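Local structure of putative aminooxidase (Propionibacterium acnes, 2BA9) at residues Q109-A112 with A113-K116; G118-L121 with A122-Q126; L143-D146 with E147-L151; Y297-D300 with N301-P304. The protein isomerises polyunsaturated fatty acids, producing conjugated linoleic acid, probably with the help of its bound FAD, within a fold related to the flavin-containing amine oxidoreductases. All coordinates share one frame; numbering follows the deposited sequence.

Interaction 1 (Q109-A112 with A113-K116); sequences QVMA and AVQK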
loop_
_atom_site.group_PDB
_atom_site.type_symbol
_atom_site.label_atom_id
_atom_site.label_comp_id
_atom_site.label_asym_id
_atom_site.label_seq_id
_atom_site.Cartn_x
_atom_site.Cartn_y
_atom_site.Cartn_z
ATOM N N GLN A 109 -29.285 -1.959 6.812
ATOM C CA GLN A 109 -28.455 -2.968 7.474
ATOM C C GLN A 109 -27.006 -2.499 7.555
ATOM O O GLN A 109 -26.383 -2.538 8.619
ATOM C CB GLN A 109 -28.545 -4.311 6.753
ATOM C CG GLN A 109 -29.871 -5.028 6.952
ATOM C CD GLN A 109 -30.131 -6.110 5.898
ATOM O OE1 GLN A 109 -29.258 -6.440 5.105
ATOM N NE2 GLN A 109 -31.345 -6.650 5.889
ATOM N N VAL A 110 -26.490 -2.041 6.423
ATOM C CA VAL A 110 -25.160 -1.453 6.351
ATOM C C VAL A 110 -25.003 -0.324 7.377
ATOM O O VAL A 110 -24.094 -0.339 8.199
ATOM C CB VAL A 110 -24.855 -0.913 4.931
ATOM C CG1 VAL A 110 -23.499 -0.190 4.901
ATOM C CG2 VAL A 110 -24.857 -2.052 3.910
ATOM N N MET A 111 -25.915 0.633 7.342
ATOM C CA MET A 111 -25.818 1.807 8.208
ATOM C C MET A 111 -25.882 1.461 9.695
ATOM O O MET A 111 -25.226 2.103 10.503
ATOM C CB MET A 111 -26.894 2.831 7.839
ATOM C CG MET A 111 -26.623 3.493 6.493
ATOM S SD MET A 111 -25.113 4.508 6.491
ATOM C CE MET A 111 -23.866 3.367 5.867
ATOM N N ALA A 112 -26.636 0.425 10.038
ATOM C CA ALA A 112 -26.702 -0.044 11.428
ATOM C C ALA A 112 -25.356 -0.645 11.855
ATOM O O ALA A 112 -24.807 -0.272 12.892
ATOM C CB ALA A 112 -27.829 -1.045 11.605
ATOM N N ALA A 113 -24.823 -1.547 11.030
ATOM C CA ALA A 113 -23.532 -2.182 11.281
ATOM C C ALA A 113 -22.392 -1.157 11.372
ATOM O O ALA A 113 -21.558 -1.225 12.281
ATOM C CB ALA A 113 -23.229 -3.226 10.183
ATOM N N VAL A 114 -22.360 -0.216 10.429
ATOM C CA VAL A 114 -21.316 0.806 10.376
ATOM C C VAL A 114 -21.291 1.672 11.642
ATOM O O VAL A 114 -20.211 1.985 12.160
ATOM C CB VAL A 114 -21.501 1.718 9.144
ATOM C CG1 VAL A 114 -20.638 2.990 9.262
ATOM C CG2 VAL A 114 -21.199 0.942 7.864
ATOM N N GLN A 115 -22.477 2.061 12.116
ATOM C CA GLN A 115 -22.625 2.820 13.371
ATOM C C GLN A 115 -22.208 1.985 14.599
ATOM O O GLN A 115 -21.502 2.476 15.495
ATOM C CB GLN A 115 -24.079 3.301 13.516
ATOM C CG GLN A 115 -24.498 3.834 14.924
ATOM C CD GLN A 115 -24.196 5.318 15.188
ATOM O OE1 GLN A 115 -24.277 5.763 16.351
ATOM N NE2 GLN A 115 -23.874 6.089 14.137
ATOM N N LYS A 116 -22.663 0.736 14.650
ATOM C CA LYS A 116 -22.339 -0.146 15.775
ATOM C C LYS A 116 -20.838 -0.399 15.814
ATOM O O LYS A 116 -20.220 -0.373 16.883
ATOM C CB LYS A 116 -23.095 -1.474 15.672
ATOM C CG LYS A 116 -23.133 -2.265 16.992
ATOM C CD LYS A 116 -23.789 -3.633 16.809
ATOM C CE LYS A 116 -23.129 -4.716 17.666
ATOM N NZ LYS A 116 -23.780 -6.062 17.476
#

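Interaction 2 (G118-L121 with A122-Q126); sequences GQLL and ATKYQ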
loop_
_atom_site.group_PDB
_atom_site.type_symbol
_atom_site.label_atom_id
_atom_site.label_comp_id
_atom_site.label_asym_id
_atom_site.label_seq_id
_atom_site.Cartn_x
_atom_site.Cartn_y
_atom_site.Cartn_z
ATOM N N GLY A 118 -18.486 1.561 14.551
ATOM C CA GLY A 118 -17.836 2.805 14.949
ATOM C C GLY A 118 -17.744 2.909 16.459
ATOM O O GLY A 118 -16.713 3.266 17.001
ATOM N N GLN A 119 -18.824 2.565 17.144
ATOM C CA GLN A 119 -18.872 2.712 18.602
ATOM C C GLN A 119 -18.007 1.681 19.318
ATOM O O GLN A 119 -17.356 1.989 20.323
ATOM C CB GLN A 119 -20.318 2.657 19.076
ATOM C CG GLN A 119 -21.109 3.877 18.626
ATOM C CD GLN A 119 -20.607 5.178 19.266
ATOM O OE1 GLN A 119 -20.888 5.450 20.443
ATOM N NE2 GLN A 119 -19.876 5.994 18.491
ATOM N N LEU A 120 -17.990 0.468 18.788
ATOM C CA LEU A 120 -17.094 -0.581 19.268
ATOM C C LEU A 120 -15.618 -0.231 19.084
ATOM O O LEU A 120 -14.810 -0.528 19.950
ATOM C CB LEU A 120 -17.373 -1.890 18.541
ATOM C CG LEU A 120 -18.639 -2.645 18.909
ATOM C CD1 LEU A 120 -18.965 -3.612 17.769
ATOM C CD2 LEU A 120 -18.463 -3.385 20.229
ATOM N N LEU A 121 -15.269 0.379 17.954
ATOM C CA LEU A 121 -13.881 0.764 17.687
ATOM C C LEU A 121 -13.392 1.824 18.685
ATOM O O LEU A 121 -12.204 1.875 19.025
ATOM C CB LEU A 121 -13.731 1.283 16.256
ATOM C CG LEU A 121 -13.821 0.237 15.136
ATOM C CD1 LEU A 121 -13.684 0.888 13.758
ATOM C CD2 LEU A 121 -12.757 -0.847 15.355
ATOM N N ALA A 122 -14.315 2.662 19.147
ATOM C CA ALA A 122 -13.984 3.793 20.023
ATOM C C ALA A 122 -13.775 3.329 21.463
ATOM O O ALA A 122 -13.101 3.995 22.230
ATOM C CB ALA A 122 -15.083 4.846 19.959
ATOM N N THR A 123 -14.326 2.170 21.802
ATOM C CA THR A 123 -14.323 1.653 23.157
ATOM C C THR A 123 -13.654 0.265 23.281
ATOM O O THR A 123 -12.480 0.158 23.650
ATOM C CB THR A 123 -15.767 1.600 23.666
ATOM O OG1 THR A 123 -16.579 0.889 22.717
ATOM C CG2 THR A 123 -16.312 3.023 23.843
ATOM N N LYS A 124 -14.413 -0.785 22.966
ATOM C CA LYS A 124 -13.961 -2.173 23.086
ATOM C C LYS A 124 -12.599 -2.431 22.430
ATOM O O LYS A 124 -11.804 -3.202 22.962
ATOM C CB LYS A 124 -15.017 -3.103 22.484
ATOM C CG LYS A 124 -14.707 -4.588 22.592
ATOM C CD LYS A 124 -15.852 -5.416 22.018
ATOM C CE LYS A 124 -15.510 -6.899 21.903
ATOM N NZ LYS A 124 -16.525 -7.648 21.056
ATOM N N TYR A 125 -12.343 -1.784 21.288
ATOM C CA TYR A 125 -11.105 -1.978 20.512
ATOM C C TYR A 125 -10.217 -0.744 20.434
ATOM O O TYR A 125 -9.430 -0.606 19.496
ATOM C CB TYR A 125 -11.438 -2.418 19.077
ATOM C CG TYR A 125 -12.226 -3.703 19.023
ATOM C CD1 TYR A 125 -11.678 -4.886 19.497
ATOM C CD2 TYR A 125 -13.509 -3.734 18.491
ATOM C CE1 TYR A 125 -12.390 -6.073 19.458
ATOM C CE2 TYR A 125 -14.241 -4.911 18.449
ATOM C CZ TYR A 125 -13.679 -6.080 18.937
ATOM O OH TYR A 125 -14.390 -7.258 18.884
ATOM N N GLN A 126 -10.329 0.151 21.406
ATOM C CA GLN A 126 -9.468 1.340 21.437
ATOM C C GLN A 126 -8.000 0.950 21.259
ATOM O O GLN A 126 -7.521 0.034 21.918
ATOM C CB GLN A 126 -9.654 2.108 22.740
ATOM C CG GLN A 126 -8.711 3.291 22.857
ATOM C CD GLN A 126 -9.236 4.444 23.703
ATOM O OE1 GLN A 126 -8.472 5.370 24.021
ATOM N NE2 GLN A 126 -10.527 4.418 24.055
#

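Interaction 3 (L143-D146 with E147-L151); sequences LPFD and EFLAL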
loop_
_atom_site.group_PDB
_atom_site.type_symbol
_atom_site.label_atom_id
_atom_site.label_comp_id
_atom_site.label_asym_id
_atom_site.label_seq_id
_atom_site.Cartn_x
_atom_site.Cartn_y
_atom_site.Cartn_z
ATOM N N LEU A 143 -8.305 -11.909 13.653
ATOM C CA LEU A 143 -9.169 -12.722 12.809
ATOM C C LEU A 143 -9.357 -12.084 11.430
ATOM O O LEU A 143 -9.236 -10.871 11.296
ATOM C CB LEU A 143 -10.548 -12.861 13.458
ATOM C CG LEU A 143 -10.644 -13.713 14.712
ATOM C CD1 LEU A 143 -12.028 -13.573 15.407
ATOM C CD2 LEU A 143 -10.335 -15.175 14.324
ATOM N N PRO A 144 -9.689 -12.902 10.398
ATOM C CA PRO A 144 -10.067 -12.291 9.122
ATOM C C PRO A 144 -11.219 -11.295 9.329
ATOM O O PRO A 144 -12.068 -11.494 10.220
ATOM C CB PRO A 144 -10.479 -13.482 8.256
ATOM C CG PRO A 144 -9.823 -14.674 8.879
ATOM C CD PRO A 144 -9.743 -14.376 10.341
ATOM N N PHE A 145 -11.223 -10.222 8.532
ATOM C CA PHE A 145 -12.158 -9.108 8.740
ATOM C C PHE A 145 -13.618 -9.523 8.860
ATOM O O PHE A 145 -14.316 -9.002 9.726
ATOM C CB PHE A 145 -12.001 -8.047 7.650
ATOM C CG PHE A 145 -12.667 -6.715 7.977
ATOM C CD1 PHE A 145 -12.282 -5.981 9.079
ATOM C CD2 PHE A 145 -13.633 -6.177 7.128
ATOM C CE1 PHE A 145 -12.885 -4.757 9.377
ATOM C CE2 PHE A 145 -14.231 -4.948 7.410
ATOM C CZ PHE A 145 -13.852 -4.241 8.534
ATOM N N ASP A 146 -14.076 -10.450 8.015
ATOM C CA ASP A 146 -15.477 -10.895 8.069
ATOM C C ASP A 146 -15.781 -11.620 9.363
ATOM O O ASP A 146 -16.886 -11.483 9.900
ATOM C CB ASP A 146 -15.841 -11.825 6.902
ATOM C CG ASP A 146 -16.093 -11.083 5.603
ATOM O OD1 ASP A 146 -16.586 -9.925 5.631
ATOM O OD2 ASP A 146 -15.801 -11.681 4.543
ATOM N N GLU A 147 -14.827 -12.426 9.831
ATOM C CA GLU A 147 -14.975 -13.140 11.103
ATOM C C GLU A 147 -15.040 -12.143 12.263
ATOM O O GLU A 147 -15.890 -12.239 13.139
ATOM C CB GLU A 147 -13.827 -14.134 11.303
ATOM C CG GLU A 147 -13.964 -15.378 10.441
ATOM C CD GLU A 147 -12.852 -16.385 10.676
ATOM O OE1 GLU A 147 -12.473 -16.586 11.863
ATOM O OE2 GLU A 147 -12.366 -16.963 9.670
ATOM N N PHE A 148 -14.134 -11.173 12.248
ATOM C CA PHE A 148 -14.175 -10.055 13.193
ATOM C C PHE A 148 -15.562 -9.394 13.229
ATOM O O PHE A 148 -16.141 -9.206 14.301
ATOM C CB PHE A 148 -13.078 -9.035 12.834
ATOM C CG PHE A 148 -13.240 -7.692 13.503
ATOM C CD1 PHE A 148 -12.785 -7.485 14.793
ATOM C CD2 PHE A 148 -13.861 -6.643 12.837
ATOM C CE1 PHE A 148 -12.937 -6.239 15.423
ATOM C CE2 PHE A 148 -14.012 -5.394 13.449
ATOM C CZ PHE A 148 -13.544 -5.195 14.748
ATOM N N LEU A 149 -16.086 -9.043 12.050
ATOM C CA LEU A 149 -17.423 -8.441 11.937
ATOM C C LEU A 149 -18.529 -9.365 12.468
ATOM O O LEU A 149 -19.403 -8.938 13.245
ATOM C CB LEU A 149 -17.712 -8.045 10.476
ATOM C CG LEU A 149 -16.933 -6.866 9.882
ATOM C CD1 LEU A 149 -17.401 -6.514 8.455
ATOM C CD2 LEU A 149 -17.002 -5.632 10.773
ATOM N N ALA A 150 -18.484 -10.636 12.056
ATOM C CA ALA A 150 -19.449 -11.641 12.492
ATOM C C ALA A 150 -19.533 -11.767 14.011
ATOM O O ALA A 150 -20.607 -11.872 14.581
ATOM C CB ALA A 150 -19.127 -13.005 11.865
ATOM N N LEU A 151 -18.389 -11.735 14.666
ATOM C CA LEU A 151 -18.334 -11.838 16.120
ATOM C C LEU A 151 -19.090 -10.689 16.795
ATOM O O LEU A 151 -19.617 -10.840 17.901
ATOM C CB LEU A 151 -16.870 -11.820 16.557
ATOM C CG LEU A 151 -16.532 -12.201 17.982
ATOM C CD1 LEU A 151 -16.877 -13.656 18.257
ATOM C CD2 LEU A 151 -15.062 -11.934 18.200
#

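Interaction 4 (Y297-D300 with N301-P304); sequences YVPD and NMRP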
loop_
_atom_site.group_PDB
_atom_site.type_symbol
_atom_site.label_atom_id
_atom_site.label_comp_id
_atom_site.label_asym_id
_atom_site.label_seq_id
_atom_site.Cartn_x
_atom_site.Cartn_y
_atom_site.Cartn_z
ATOM N N TYR A 297 -16.799 1.602 -9.767
ATOM C CA TYR A 297 -16.505 0.455 -8.901
ATOM C C TYR A 297 -17.444 -0.704 -9.221
ATOM O O TYR A 297 -18.575 -0.508 -9.695
ATOM C CB TYR A 297 -16.670 0.811 -7.421
ATOM C CG TYR A 297 -15.542 1.652 -6.842
ATOM C CD1 TYR A 297 -14.661 1.137 -5.900
ATOM C CD2 TYR A 297 -15.367 2.967 -7.248
ATOM C CE1 TYR A 297 -13.634 1.936 -5.369
ATOM C CE2 TYR A 297 -14.359 3.753 -6.740
ATOM C CZ TYR A 297 -13.487 3.235 -5.807
ATOM O OH TYR A 297 -12.480 4.051 -5.322
ATOM N N VAL A 298 -16.965 -1.915 -8.948
ATOM C CA VAL A 298 -17.708 -3.127 -9.280
ATOM C C VAL A 298 -17.648 -4.109 -8.119
ATOM O O VAL A 298 -16.834 -5.060 -8.125
ATOM C CB VAL A 298 -17.217 -3.772 -10.596
ATOM C CG1 VAL A 298 -18.242 -4.786 -11.128
ATOM C CG2 VAL A 298 -16.974 -2.721 -11.646
ATOM N N PRO A 299 -18.492 -3.870 -7.094
ATOM C CA PRO A 299 -18.567 -4.779 -5.950
ATOM C C PRO A 299 -18.766 -6.224 -6.364
ATOM O O PRO A 299 -18.141 -7.106 -5.804
ATOM C CB PRO A 299 -19.777 -4.260 -5.172
ATOM C CG PRO A 299 -19.836 -2.806 -5.527
ATOM C CD PRO A 299 -19.391 -2.705 -6.933
ATOM N N ASP A 300 -19.617 -6.462 -7.355
ATOM C CA ASP A 300 -19.802 -7.811 -7.894
ATOM C C ASP A 300 -18.479 -8.523 -8.161
ATOM O O ASP A 300 -18.366 -9.730 -7.909
ATOM C CB ASP A 300 -20.631 -7.787 -9.195
ATOM C CG ASP A 300 -22.115 -7.626 -8.942
ATOM O OD1 ASP A 300 -22.574 -7.753 -7.776
ATOM O OD2 ASP A 300 -22.839 -7.373 -9.919
ATOM N N ASN A 301 -17.501 -7.770 -8.689
ATOM C CA ASN A 301 -16.205 -8.317 -9.143
ATOM C C ASN A 301 -15.125 -8.332 -8.050
ATOM O O ASN A 301 -14.000 -8.752 -8.311
ATOM C CB ASN A 301 -15.693 -7.569 -10.387
ATOM C CG ASN A 301 -16.420 -7.974 -11.672
ATOM O OD1 ASN A 301 -17.209 -8.920 -11.691
ATOM N ND2 ASN A 301 -16.118 -7.279 -12.768
ATOM N N MET A 302 -15.510 -7.926 -6.836
ATOM C CA MET A 302 -14.655 -7.989 -5.640
ATOM C C MET A 302 -14.869 -9.266 -4.801
ATOM O O MET A 302 -14.193 -9.473 -3.794
ATOM C CB MET A 302 -14.930 -6.775 -4.756
ATOM C CG MET A 302 -14.618 -5.454 -5.396
ATOM S SD MET A 302 -15.195 -4.096 -4.363
ATOM C CE MET A 302 -15.372 -2.762 -5.578
ATOM N N ARG A 303 -15.845 -10.079 -5.198
ATOM C CA ARG A 303 -16.033 -11.424 -4.690
ATOM C C ARG A 303 -14.871 -12.321 -5.127
ATOM O O ARG A 303 -14.440 -12.247 -6.283
ATOM C CB ARG A 303 -17.281 -12.041 -5.309
ATOM C CG ARG A 303 -18.579 -11.428 -4.908
ATOM C CD ARG A 303 -19.751 -12.324 -5.326
ATOM N NE ARG A 303 -20.255 -12.019 -6.672
ATOM C CZ ARG A 303 -20.296 -12.864 -7.702
ATOM N NH1 ARG A 303 -19.871 -14.116 -7.591
ATOM N NH2 ARG A 303 -20.796 -12.451 -8.856
ATOM N N PRO A 304 -14.403 -13.218 -4.242
ATOM C CA PRO A 304 -13.344 -14.182 -4.586
ATOM C C PRO A 304 -13.689 -15.036 -5.807
ATOM O O PRO A 304 -12.816 -15.407 -6.583
ATOM C CB PRO A 304 -13.266 -15.052 -3.332
ATOM C CG PRO A 304 -13.722 -14.163 -2.240
ATOM C CD PRO A 304 -14.839 -13.387 -2.849
#

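Interaction 1 (Q109-A112 with A113-K116)
V110 and V114 lie side by side one helical turn apart and point the same way, and this is the close-packed part of the contact. The methyl CG1 of V110 reaches CG2 of V114 at 3.9 Å. In V114 that methyl sits beside the backbone N, because CG1 has taken the position anti to it (chi1 166°), and CG2 therefore also rests against the carbonyl oxygen of the preceding turn, 3.2 Å from V110 O. M111 joins from the neighbouring row: its chain bends at both chi2 and chi3, which turns the methyl CE round toward the valines, 4.1 Å from V114 CG2. All of this sits on helix 106-122, whose i to i+4 backbone bonds run straight through the contact. The shortest of them, V114 N to V110 O at 2.8 Å, lies nearly on the line of the carbonyl; Q115 N, by contrast, approaches M111 O from above the carbonyl plane, at 3.2 Å. On the packed side, V110 and V114 lean on D159 and L160 of helix 158-161, while A113 fits against A156 and A157. The other side is looser. A112 is exposed and offers just a methyl group, and the side chain of Q115 leads away from the preceding turn. K116 leads away to the loop at N152 and C154, where NZ hydrogen-bonds to N152 O. M111 is the outer border of the packed patch; its side chain lies about 3 Å from a bound dodecaethylene glycol, probably from the crystallisation liquor, and about 4 Å from a sodium ion.

Interaction 2 (G118-L121 with A122-Q126)
Q119 O is gripped from the following turn, most firmly by the hydroxyl of T123, whose OG1 donates to it at 2.7 Å. The torsion chi1 of 52° makes this possible by setting OG1 between the backbone N and the carbonyl carbon of T123, where it can turn back to the helix. The amides of A122 and T123 add only weak, bent bonds to the same oxygen, and A122 N has a second weak link to G118 O. Next along, L120 O receives a sounder bond from Y125 N at 3.1 Å (N-H...O 156°), besides a weak one from T123 N. Here helix 106-122 runs out: regular i to i+4 bonding gives way to an i to i+5 bond, and T123 to Q126 form a type I beta turn closed by Q126 N to T123 O. L120 and K124 run alongside each other, with CD2 of L120 at 3.8 Å from CD of K124. K124, extended beyond CG, crosses one face of the Y125 ring, placing its CG over the centre, 4.0 Å above the plane. Its NZ then meets Y125 OH at 3.1 Å. Both polar ends have further partners in the protein: K124 NZ bonds N152 OD1, and Y125 OH bonds D140 OD2 and N152 ND2. L121 contributes CD2, which packs 4.2 Å from Y125 CB.

Interaction 3 (L143-D146 with E147-L151)
The F145 ring carries L149 on one face, with CG of the leucine 4.3 Å from the ring centroid and only 15° off its normal, a CH-pi contact displaced toward the rim. CD1 of L149 comes closer still to a ring atom, 3.7 Å from CE2 of F145. The F148 ring is nearly parallel to that of F145, the planes 17° apart, but it has slid so far that the two barely overlap: their centroids are 6.0 Å apart and CD2 of F148 touches CE1 of F145 at 4.1 Å. At the edge of the F148 ring, near its plane, lies the carbonyl oxygen of F145. Both phenylalanines place CG opposite the backbone N, which sends the rings off the same flank of the helix. There they enter an apolar, largely aromatic surrounding: F173 and W161 meet F145, L182 of helix 178-184 touches both rings, and L117 of helix 106-122 lies against F148 and L149. On the other flank E147 is extended and lays its carboxylate beside the proline ring, OE2 3.5 Å from P144 CG, while OE1 approaches L143 CD2 at 3.6 Å; helix 376-380 lies against L143 and P144. D146 turns to R158, whose NE makes a salt bridge with OD1. P144 is the N-cap of helix 145-151. Its carbonyl accepts F148 N in a nearly straight bond of 2.9 Å, the opening i to i+4 step of a short amphipathic helix with aromatic residues on its inward side.

Interaction 4 (Y297-D300 with N301-P304)
M302 runs back over the turn toward Y297, crossing the tyrosine obliquely and bringing its methyl CE to the ring edge, close to the ring plane and 4.0 Å from CD1. Y297 OH bonds a dodecaethylene glycol, and its side chain lies about 8 Å from the FAD. M302 is extended beyond CG (chi2 172°), and that length carries CE to 3.6 Å from P299 N, while SD passes P299 CA. V298 and N301 stand side by side and point the same way: CG1 of V298 rests 3.7 Å from both CG and ND2 of the amide. R303, bent at chi3, folds its side chain over the carbonyl end of D300, with NE 3.2 Å from D300 O at an angle too poor for a hydrogen bond. The backbone makes two successive i to i+3 bonds, N301 N to V298 O at 2.8 Å and M302 N to P299 O at 2.9 Å, each donor standing well above the carbonyl plane. This loop leaves strand 295-297 of the mixed sheet. R303 NH2 forms a salt bridge with E93. Because R306 NE, a donor, meets OD1 and V310 O, an acceptor, meets ND2, the flip of the buried N301 amide is probably fixed. The negative charge of D300 would probably be eased by the bonds to OD2 from E93 N and H92 ND1, the latter presumably carrying a proton.

From the N terminus, interaction 1 lies in helix 106-122 and interaction 2 at its far end, where the chain turns out into the loop leading to helix 145-151. Interaction 3 opens that next helix. All four contacts are local and follow in series, with none nesting in or crossing another. Interactions 2 and 3 meet directly: Y125 CE2 packs 3.6 Å from F148 CE1, so the turn after helix 106-122 rests on helix 145-151 and the intervening loop closes back on itself. Interaction 4 comes much later, at the end of strand 295-297 and in the loop leading to strand 310-315; its centre is about 19 Å from that of interaction 3, without touching it.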